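Local coordinates for protein transport protein SEC16 (Saccharomyces cerevisiae, PDB 3MZK) that helps initiate assembly of the COPII coat that forms transport vesicles and selects cargo at the endoplasmic reticulum, and also takes part in autophagy, at residues K200-G205 and F219-F224. Numbering follows the deposited sequence.
Sequences KYLYEG and FLLLIF
Leu202, near the C-terminal end of helix 191-203, faces the backbone of helix 214-226 at Leu221, with their CA atoms 7.7 Å apart; the two segments bury 132 Å² between them, more than half of it on Leu202. The contact is wholly apolar and is made by three leucines. With CG anti to its own carbonyl carbon (chi1 -66°) and an extended chi2, Leu202 reaches across and divides its two methyls between neighbouring residues. Leu202 CD1 rests against the base of Leu221, 3.8 Å from Leu221 CB and as near to Leu221 N. Leu202 CD2 meets a methyl of the residue before, lying 4.3 Å from Leu220 CD1, a looser touch. Leu220 starts toward helix 191-203 and is buried, whereas Leu221 offers its CB here and lays the rest of its side chain obliquely past Leu202, onto Ile198, where Phe224 also packs, and Gln199 farther back along that helix. Both helices belong to the Sec23-binding domain of Sec16, an ACE1-type helical domain of the TPR clan, in which they follow one another along the array. On its other flank helix 214-226 leans on helix 252-261, with Phe219 and Ile223 on Ala258 and Leu222 on Ile255. A second copy of the protein borders the pair: its Leu158 packs on Leu220 and its Leu184 on Phe224, while Tyr201 OH is hydrogen-bonded to OD2 of its Asp178 and its Arg148 bonds to Tyr201 O.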
loop_
_atom_site.group_PDB
_atom_site.type_symbol
_atom_site.label_atom_id
_atom_site.label_comp_id
_atom_site.label_asym_id
_atom_site.label_seq_id
_atom_site.Cartn_x
_atom_site.Cartn_y
_atom_site.Cartn_z
ATOM N N LYS B 200 -11.886 26.998 -3.749
ATOM C CA LYS B 200 -11.746 28.251 -4.488
ATOM C C LYS B 200 -12.471 28.177 -5.828
ATOM O O LYS B 200 -13.103 29.135 -6.254
ATOM C CB LYS B 200 -10.266 28.642 -4.658
ATOM C CG LYS B 200 -9.633 29.333 -3.366
ATOM C CD LYS B 200 -8.056 29.363 -3.437
ATOM C CE LYS B 200 -7.438 29.928 -2.107
ATOM N NZ LYS B 200 -5.887 29.872 -2.169
ATOM N N TYR B 201 -12.384 27.032 -6.493
ATOM C CA TYR B 201 -13.059 26.865 -7.779
ATOM C C TYR B 201 -14.582 26.941 -7.630
ATOM O O TYR B 201 -15.257 27.624 -8.399
ATOM C CB TYR B 201 -12.641 25.553 -8.459
ATOM C CG TYR B 201 -13.591 25.110 -9.542
ATOM C CD1 TYR B 201 -13.615 25.744 -10.777
ATOM C CD2 TYR B 201 -14.477 24.066 -9.324
ATOM C CE1 TYR B 201 -14.493 25.347 -11.769
ATOM C CE2 TYR B 201 -15.356 23.661 -10.305
ATOM C CZ TYR B 201 -15.363 24.305 -11.525
ATOM O OH TYR B 201 -16.245 23.900 -12.500
ATOM N N LEU B 202 -15.116 26.256 -6.625
ATOM C CA LEU B 202 -16.557 26.221 -6.404
ATOM C C LEU B 202 -17.110 27.552 -5.900
ATOM O O LEU B 202 -18.119 28.042 -6.405
ATOM C CB LEU B 202 -16.927 25.104 -5.423
ATOM C CG LEU B 202 -16.679 23.662 -5.873
ATOM C CD1 LEU B 202 -16.963 22.692 -4.746
ATOM C CD2 LEU B 202 -17.518 23.320 -7.091
ATOM N N TYR B 203 -16.441 28.137 -4.911
ATOM C CA TYR B 203 -16.988 29.282 -4.186
ATOM C C TYR B 203 -16.531 30.640 -4.713
ATOM O O TYR B 203 -17.035 31.674 -4.278
ATOM C CB TYR B 203 -16.673 29.166 -2.692
ATOM N N GLU B 204 -15.580 30.642 -5.641
ATOM C CA GLU B 204 -15.085 31.894 -6.205
ATOM C C GLU B 204 -16.225 32.717 -6.791
ATOM O O GLU B 204 -16.294 33.931 -6.596
ATOM C CB GLU B 204 -14.031 31.626 -7.281
ATOM N N GLY B 205 -17.117 32.044 -7.512
ATOM C CA GLY B 205 -18.238 32.701 -8.156
ATOM C C GLY B 205 -17.966 32.972 -9.622
ATOM O O GLY B 205 -16.894 32.647 -10.134
ATOM N N PHE B 219 -22.576 20.155 -1.590
ATOM C CA PHE B 219 -22.705 18.751 -1.948
ATOM C C PHE B 219 -21.506 18.298 -2.779
ATOM O O PHE B 219 -20.844 17.321 -2.437
ATOM C CB PHE B 219 -24.022 18.510 -2.688
ATOM C CG PHE B 219 -24.569 17.118 -2.523
ATOM C CD1 PHE B 219 -25.938 16.894 -2.506
ATOM C CD2 PHE B 219 -23.721 16.031 -2.395
ATOM C CE1 PHE B 219 -26.447 15.618 -2.361
ATOM C CE2 PHE B 219 -24.227 14.749 -2.249
ATOM C CZ PHE B 219 -25.592 14.546 -2.232
ATOM N N LEU B 220 -21.223 19.020 -3.860
ATOM C CA LEU B 220 -20.089 18.692 -4.722
ATOM C C LEU B 220 -18.781 18.674 -3.939
ATOM O O LEU B 220 -17.964 17.760 -4.090
ATOM C CB LEU B 220 -19.978 19.687 -5.880
ATOM C CG LEU B 220 -20.984 19.551 -7.022
ATOM C CD1 LEU B 220 -20.761 20.645 -8.049
ATOM C CD2 LEU B 220 -20.876 18.176 -7.662
ATOM N N LEU B 221 -18.590 19.691 -3.107
ATOM C CA LEU B 221 -17.384 19.806 -2.304
ATOM C C LEU B 221 -17.172 18.551 -1.476
ATOM O O LEU B 221 -16.076 17.996 -1.451
ATOM C CB LEU B 221 -17.463 21.027 -1.393
ATOM C CG LEU B 221 -16.296 21.207 -0.422
ATOM C CD1 LEU B 221 -14.968 21.196 -1.159
ATOM C CD2 LEU B 221 -16.466 22.496 0.354
ATOM N N LEU B 222 -18.228 18.098 -0.809
ATOM C CA LEU B 222 -18.122 16.938 0.066
ATOM C C LEU B 222 -17.775 15.658 -0.688
ATOM O O LEU B 222 -16.893 14.908 -0.270
ATOM C CB LEU B 222 -19.410 16.739 0.863
ATOM C CG LEU B 222 -19.336 15.533 1.799
ATOM C CD1 LEU B 222 -19.558 15.959 3.231
ATOM C CD2 LEU B 222 -20.332 14.462 1.385
ATOM N N ILE B 223 -18.478 15.406 -1.789
ATOM C CA ILE B 223 -18.221 14.228 -2.615
ATOM C C ILE B 223 -16.765 14.140 -3.062
ATOM O O ILE B 223 -16.156 13.072 -3.009
ATOM C CB ILE B 223 -19.111 14.213 -3.867
ATOM C CG1 ILE B 223 -20.583 14.145 -3.466
ATOM C CG2 ILE B 223 -18.766 13.030 -4.740
ATOM C CD1 ILE B 223 -21.529 14.115 -4.633
ATOM N N PHE B 224 -16.214 15.267 -3.500
ATOM C CA PHE B 224 -14.832 15.305 -3.967
ATOM C C PHE B 224 -13.835 15.206 -2.818
ATOM O O PHE B 224 -12.732 14.692 -2.990
ATOM C CB PHE B 224 -14.575 16.564 -4.803
ATOM C CG PHE B 224 -15.362 16.609 -6.077
ATOM C CD1 PHE B 224 -15.458 15.487 -6.888
ATOM C CD2 PHE B 224 -16.026 17.764 -6.459
ATOM C CE1 PHE B 224 -16.194 15.520 -8.059
ATOM C CE2 PHE B 224 -16.765 17.803 -7.633
ATOM C CZ PHE B 224 -16.848 16.679 -8.432
#